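Local coordinates for DNA-binding protein HU (Thermus thermophilus HB8, PDB 5EKA) that binds and wraps DNA as a histone-like homodimer, stabilising the double helix against denaturation under extreme conditions, at residues A[25-28]-A[29-33]; A[34-37]-A[38-41]; A[86-89]-A[90-94]. One frame throughout, in Å; residues are numbered along the deposited sequence.

Contact 1: A[25-28]-A[29-33]; sequences DVKA and MVDAL
Lys-27 and Asp-31, one helical turn apart on helix 23-42, form an i to i+4 salt bridge. The ammonium sits on the side where the two carboxylate oxygens face it: NZ of Lys-27 lies 2.8 Å from OD2 of Asp-31, using the syn lone pair of that oxygen, and makes a weaker bond of 3.1 Å to OD1. The lysine starts with CG anti to the backbone N (chi1 164°), then bends at chi2 (64°), which carries the rest of the chain along the helix toward the aspartate. OD1 of Asp-31 also has a long, weak ion pair with Lys-8 of helix 8-19.

The backbone bonds are those of a regular alpha-helix. Met-29 N donates to Asp-25 O, Val-30 N to Val-26 O at 3.0 Å, Asp-31 N to Lys-27 O and Ala-32 N to Ala-28 O.

Apolar contacts occupy other faces. Val-26 CG1 stands 4.3 Å from CG2 of Val-30, and Val-26 packs on Val-12, Val-15 and Ala-16 of helix 8-19. The thioether arm of Met-29 leaves past the carbonyl of Asp-25, with CG 3.2 Å from that O, and meets Met-29 of the second subunit.

The helix is thus amphipathic: its apolar side chains serve the helical core of the HU dimer, while the Lys-27 to Asp-31 pair probably adds electrostatic stability to one turn of its outer surface.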
loop_
_atom_site.group_PDB
_atom_site.type_symbol
_atom_site.label_atom_id
_atom_site.label_comp_id
_atom_site.label_asym_id
_atom_site.label_seq_id
_atom_site.Cartn_x
_atom_site.Cartn_y
_atom_site.Cartn_z
ATOM N N ASP A 25 12.842 14.373 4.149
ATOM C CA ASP A 25 12.304 14.345 2.791
ATOM C C ASP A 25 11.537 13.064 2.571
ATOM O O ASP A 25 10.464 13.087 1.996
ATOM C CB ASP A 25 13.422 14.495 1.730
ATOM C CG ASP A 25 14.000 15.936 1.640
ATOM O OD1 ASP A 25 13.417 16.899 2.201
ATOM O OD2 ASP A 25 15.051 16.120 0.979
ATOM N N VAL A 26 12.072 11.954 3.054
ATOM C CA VAL A 26 11.396 10.648 2.890
ATOM C C VAL A 26 10.090 10.697 3.674
ATOM O O VAL A 26 9.076 10.235 3.227
ATOM C CB VAL A 26 12.297 9.477 3.386
ATOM C CG1 VAL A 26 11.559 8.167 3.330
ATOM C CG2 VAL A 26 13.597 9.412 2.556
ATOM N N LYS A 27 10.116 11.319 4.855
ATOM C CA LYS A 27 8.901 11.389 5.669
ATOM C C LYS A 27 7.769 12.170 4.978
ATOM O O LYS A 27 6.590 11.731 4.973
ATOM C CB LYS A 27 9.253 11.984 7.039
ATOM C CG LYS A 27 8.063 12.459 7.838
ATOM C CD LYS A 27 7.123 11.366 8.231
ATOM C CE LYS A 27 6.053 11.878 9.198
ATOM N NZ LYS A 27 4.869 10.970 9.252
ATOM N N ALA A 28 8.146 13.263 4.327
ATOM C CA ALA A 28 7.227 14.119 3.578
ATOM C C ALA A 28 6.692 13.354 2.374
ATOM O O ALA A 28 5.511 13.467 2.034
ATOM C CB ALA A 28 7.952 15.385 3.132
ATOM N N MET A 29 7.559 12.594 1.724
ATOM C CA MET A 29 7.155 11.816 0.549
ATOM C C MET A 29 6.143 10.723 0.882
ATOM O O MET A 29 5.122 10.589 0.187
ATOM C CB MET A 29 8.387 11.260 -0.171
ATOM C CG MET A 29 9.237 12.321 -0.835
ATOM S SD MET A 29 10.646 11.493 -1.593
ATOM C CE MET A 29 11.557 12.908 -2.173
ATOM N N VAL A 30 6.397 9.979 1.966
ATOM C CA VAL A 30 5.518 8.904 2.382
ATOM C C VAL A 30 4.153 9.465 2.770
ATOM O O VAL A 30 3.130 8.930 2.361
ATOM C CB VAL A 30 6.083 7.999 3.514
ATOM C CG1 VAL A 30 5.068 6.927 3.899
ATOM C CG2 VAL A 30 7.386 7.328 3.091
ATOM N N ASP A 31 4.133 10.563 3.519
ATOM C CA ASP A 31 2.832 11.100 3.933
ATOM C C ASP A 31 2.048 11.581 2.706
ATOM O O ASP A 31 0.854 11.338 2.595
ATOM C CB ASP A 31 3.010 12.239 4.939
ATOM C CG ASP A 31 3.445 11.731 6.311
ATOM O OD1 ASP A 31 3.313 10.512 6.562
ATOM O OD2 ASP A 31 3.874 12.578 7.130
ATOM N N ALA A 32 2.742 12.235 1.776
ATOM C CA ALA A 32 2.094 12.689 0.538
ATOM C C ALA A 32 1.615 11.511 -0.295
ATOM O O ALA A 32 0.546 11.560 -0.874
ATOM C CB ALA A 32 3.012 13.581 -0.293
ATOM N N LEU A 33 2.429 10.465 -0.392
ATOM C CA LEU A 33 2.062 9.297 -1.178
ATOM C C LEU A 33 0.786 8.668 -0.666
ATOM O O LEU A 33 -0.151 8.428 -1.441
ATOM C CB LEU A 33 3.218 8.284 -1.179
ATOM C CG LEU A 33 2.937 6.961 -1.876
ATOM C CD1 LEU A 33 2.738 7.158 -3.396
ATOM C CD2 LEU A 33 3.981 5.877 -1.561
#

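Contact 2: A[34-37]-A[38-41]; sequences LAKV and EEAL
Val-37 and Leu-41 lie side by side and point the same way on the buried face of helix 23-42, with CG1 of Val-37 4.0 Å from CD1 of Leu-41. CG of Leu-41, anti to its carbonyl carbon (chi1 -68°), sits 3.5 Å from O of Val-37, and this same oxygen accepts the backbone N of Leu-41. Val-37 also packs on Leu-11 of the second subunit, as Leu-34 does on Phe-52 of that subunit. This is the long second helix of the HU fold, whose apolar flank is shared between the two chains of the intertwined dimer.

The polar flank is held more loosely. Lys-36 and Glu-39 run alongside each other, joined by a salt bridge whose hydrogen bond is weak, NZ of Lys-36 being 3.3 Å from OE1 of Glu-39. A bend at chi2 (-65°) brings the lysine chain round, so that its CD also comes within 3.7 Å of OE1. Nearby, a water donates to O of Ala-35 at 2.7 Å and to OE1 of Glu-38 at 3.2 Å, giving the carbonyl a second partner beside Glu-39 N. Glu-38 reaches over to the second subunit, where it packs on Leu-90 and its OE1 has a long, weak ion pair with Lys-93.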
loop_
_atom_site.group_PDB
_atom_site.type_symbol
_atom_site.label_atom_id
_atom_site.label_comp_id
_atom_site.label_asym_id
_atom_site.label_seq_id
_atom_site.Cartn_x
_atom_site.Cartn_y
_atom_site.Cartn_z
ATOM N N LEU A 34 0.722 8.435 0.648
ATOM C CA LEU A 34 -0.489 7.872 1.220
ATOM C C LEU A 34 -1.685 8.779 1.072
ATOM O O LEU A 34 -2.802 8.291 0.850
ATOM C CB LEU A 34 -0.232 7.435 2.654
ATOM C CG LEU A 34 0.861 6.365 2.764
ATOM C CD1 LEU A 34 1.092 6.088 4.237
ATOM C CD2 LEU A 34 0.521 5.107 1.979
ATOM N N ALA A 35 -1.502 10.081 1.203
ATOM C CA ALA A 35 -2.604 11.033 0.987
ATOM C C ALA A 35 -3.142 10.955 -0.442
ATOM O O ALA A 35 -4.344 10.980 -0.668
ATOM C CB ALA A 35 -2.167 12.433 1.319
ATOM N N LYS A 36 -2.245 10.796 -1.417
ATOM C CA LYS A 36 -2.645 10.767 -2.819
ATOM C C LYS A 36 -3.302 9.438 -3.170
ATOM O O LYS A 36 -4.256 9.412 -3.993
ATOM C CB LYS A 36 -1.426 11.058 -3.736
ATOM C CG LYS A 36 -0.898 12.490 -3.648
ATOM C CD LYS A 36 -1.897 13.523 -4.158
ATOM C CE LYS A 36 -1.439 14.933 -3.922
ATOM N NZ LYS A 36 -2.506 15.858 -4.382
ATOM N N VAL A 37 -2.885 8.355 -2.507
ATOM C CA VAL A 37 -3.560 7.071 -2.733
ATOM C C VAL A 37 -4.982 7.228 -2.194
ATOM O O VAL A 37 -5.911 6.878 -2.889
ATOM C CB VAL A 37 -2.789 5.874 -2.146
ATOM C CG1 VAL A 37 -3.619 4.578 -2.198
ATOM C CG2 VAL A 37 -1.450 5.748 -2.892
ATOM N N GLU A 38 -5.122 7.721 -0.970
ATOM C CA GLU A 38 -6.445 7.997 -0.434
ATOM C C GLU A 38 -7.357 8.831 -1.331
ATOM O O GLU A 38 -8.530 8.501 -1.480
ATOM C CB GLU A 38 -6.314 8.684 0.947
ATOM C CG GLU A 38 -7.575 8.869 1.727
ATOM C CD GLU A 38 -7.271 9.339 3.137
ATOM O OE1 GLU A 38 -7.033 10.547 3.327
ATOM O OE2 GLU A 38 -7.259 8.481 4.044
ATOM N N GLU A 39 -6.837 9.940 -1.822
ATOM C CA GLU A 39 -7.586 10.851 -2.658
ATOM C C GLU A 39 -8.068 10.108 -3.895
ATOM O O GLU A 39 -9.226 10.218 -4.297
ATOM C CB GLU A 39 -6.668 11.986 -3.058
ATOM C CG GLU A 39 -7.315 13.051 -3.886
ATOM C CD GLU A 39 -6.281 14.061 -4.383
ATOM O OE1 GLU A 39 -5.439 14.516 -3.565
ATOM O OE2 GLU A 39 -6.302 14.367 -5.598
ATOM N N ALA A 40 -7.163 9.359 -4.521
ATOM C CA ALA A 40 -7.543 8.603 -5.715
ATOM C C ALA A 40 -8.659 7.586 -5.452
ATOM O O ALA A 40 -9.614 7.489 -6.231
ATOM C CB ALA A 40 -6.316 7.936 -6.337
ATOM N N LEU A 41 -8.535 6.827 -4.374
ATOM C CA LEU A 41 -9.586 5.892 -4.000
ATOM C C LEU A 41 -10.928 6.572 -3.677
ATOM O O LEU A 41 -11.995 6.086 -4.067
ATOM C CB LEU A 41 -9.116 5.009 -2.850
ATOM C CG LEU A 41 -7.991 4.029 -3.210
ATOM C CD1 LEU A 41 -7.454 3.386 -1.955
ATOM C CD2 LEU A 41 -8.435 2.982 -4.224
HETATM O O HOH W 1 -6.157 12.355 0.869
#

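Contact 3: A[86-89]-A[90-94]; sequences PGKA and LKDKV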
loop_
_atom_site.group_PDB
_atom_site.type_symbol
_atom_site.label_atom_id
_atom_site.label_comp_id
_atom_site.label_asym_id
_atom_site.label_seq_id
_atom_site.Cartn_x
_atom_site.Cartn_y
_atom_site.Cartn_z
ATOM N N PRO A 86 -3.147 -8.167 -4.319
ATOM C CA PRO A 86 -1.705 -8.262 -4.483
ATOM C C PRO A 86 -1.325 -8.802 -5.843
ATOM O O PRO A 86 -2.031 -9.648 -6.382
ATOM C CB PRO A 86 -1.282 -9.262 -3.404
ATOM C CG PRO A 86 -2.463 -10.022 -3.092
ATOM C CD PRO A 86 -3.643 -9.108 -3.312
ATOM N N GLY A 87 -0.240 -8.272 -6.374
ATOM C CA GLY A 87 0.300 -8.727 -7.619
ATOM C C GLY A 87 1.028 -10.028 -7.506
ATOM O O GLY A 87 1.356 -10.493 -6.419
ATOM N N LYS A 88 1.312 -10.619 -8.663
ATOM C CA LYS A 88 1.970 -11.906 -8.672
ATOM C C LYS A 88 3.335 -11.929 -8.008
ATOM O O LYS A 88 3.677 -12.879 -7.277
ATOM C CB LYS A 88 2.132 -12.397 -10.099
ATOM C CG LYS A 88 2.784 -13.766 -10.155
ATOM C CD LYS A 88 2.715 -14.317 -11.544
ATOM C CE LYS A 88 3.035 -15.806 -11.604
ATOM N NZ LYS A 88 4.458 -16.099 -11.285
ATOM N N ALA A 89 4.142 -10.916 -8.285
ATOM C CA ALA A 89 5.478 -10.854 -7.679
ATOM C C ALA A 89 5.426 -10.882 -6.152
ATOM O O ALA A 89 6.205 -11.584 -5.499
ATOM C CB ALA A 89 6.222 -9.630 -8.164
ATOM N N LEU A 90 4.498 -10.119 -5.598
ATOM C CA LEU A 90 4.337 -10.041 -4.149
ATOM C C LEU A 90 3.803 -11.373 -3.617
ATOM O O LEU A 90 4.306 -11.899 -2.625
ATOM C CB LEU A 90 3.429 -8.880 -3.791
ATOM C CG LEU A 90 3.228 -8.716 -2.282
ATOM C CD1 LEU A 90 4.526 -8.479 -1.541
ATOM C CD2 LEU A 90 2.191 -7.653 -1.968
ATOM N N LYS A 91 2.829 -11.971 -4.319
ATOM C CA LYS A 91 2.276 -13.256 -3.894
ATOM C C LYS A 91 3.390 -14.301 -3.867
ATOM O O LYS A 91 3.482 -15.099 -2.955
ATOM C CB LYS A 91 1.134 -13.678 -4.810
ATOM C CG LYS A 91 -0.152 -12.895 -4.553
ATOM C CD LYS A 91 -1.283 -13.473 -5.329
ATOM C CE LYS A 91 -1.243 -13.101 -6.788
ATOM N NZ LYS A 91 -2.431 -13.647 -7.506
ATOM N N ASP A 92 4.250 -14.271 -4.878
ATOM C CA ASP A 92 5.322 -15.250 -4.985
ATOM C C ASP A 92 6.368 -15.087 -3.874
ATOM O O ASP A 92 6.864 -16.076 -3.313
ATOM C CB ASP A 92 5.956 -15.151 -6.391
ATOM C CG ASP A 92 5.052 -15.770 -7.491
ATOM O OD1 ASP A 92 4.111 -16.594 -7.185
ATOM O OD2 ASP A 92 5.317 -15.503 -8.690
ATOM N N LYS A 93 6.688 -13.838 -3.546
ATOM C CA LYS A 93 7.694 -13.549 -2.503
ATOM C C LYS A 93 7.232 -13.938 -1.094
ATOM O O LYS A 93 8.068 -14.172 -0.208
ATOM C CB LYS A 93 8.103 -12.067 -2.503
ATOM C CG LYS A 93 9.143 -11.767 -3.565
ATOM C CD LYS A 93 10.118 -10.696 -3.124
ATOM C CE LYS A 93 11.149 -11.177 -2.107
ATOM N NZ LYS A 93 11.520 -10.065 -1.172
ATOM N N VAL A 94 5.920 -14.024 -0.884
ATOM C CA VAL A 94 5.386 -14.311 0.463
ATOM C C VAL A 94 5.140 -15.803 0.705
ATOM O O VAL A 94 4.971 -16.231 1.837
ATOM C CB VAL A 94 4.115 -13.487 0.705
ATOM C CG1 VAL A 94 3.302 -13.947 1.908
ATOM C CG2 VAL A 94 4.534 -12.035 0.872
HETATM O O HOH W 2 -4.180 -11.383 -6.203
#
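Between Pro-86 and Lys-93 the backbone turns from extended to helical, Gly-87 standing at the N-cap and its O accepting the N of Lys-91 at 3.0 Å in the first turn. This is the start of the short C-terminal helix of the HU fold, which follows strand 79-86 after the single residue Gly-87. Two further i to i+4 bonds continue it, from Asp-92 N to Lys-88 O and from Lys-93 N to Ala-89 O. Gly-87 is also tied by backbone hydrogen bonds to Phe-52 of the same chain.

On the outer face Lys-88 reaches forward to Asp-92. Its chain stays extended as far as CE and turns only at chi4 (-68°), which swings the ammonium round to the syn side of OD2. NZ of Lys-88 then meets OD2 of Asp-92 at 2.8 Å on the syn lone pair of that oxygen. The methylene CG of Lys-88 also lies against the same oxygen, at 3.4 Å, so the lysine chain curls round this one oxygen, touching it near its root and at its ammonium.

Pro-86 supplies the apolar side. Its CB is 4.1 Å from CD2 of Leu-90, and its ring is crossed at about a right angle by the aliphatic part of Lys-91, whose CG is 4.0 Å from CG of Pro-86. Both Pro-86 and Lys-91 pack on Pro-82 of the second subunit, and Val-94 packs on Val-57 of that subunit, placing this helix at the dimer interface.

Lys-91 bends at chi3 (-77°), back toward the strand end. A water completes the link, donating to O of Pro-86 at 2.8 Å and accepting from NZ of Lys-91 at 3.1 Å.

Contacts 1 and 2 are successive parts of helix 23-42, their centres about 13 Å apart and their segments adjoining in sequence. Contact 3 belongs to the C-terminal helix, across the centre of the chain, with its centre about 25 Å from that of contact 1 and about 22 Å from that of contact 2; within one chain it touches neither. The dimer brings contacts 2 and 3 together: Glu-38 of one subunit meets Leu-90 and, weakly, Lys-93 of the other. Contact 1 has its own intersubunit meeting through Met-29, whose side chain also comes within about 3 Å of a bound glycerol, probably from the crystallisation liquor. All three thus border the dimer interface.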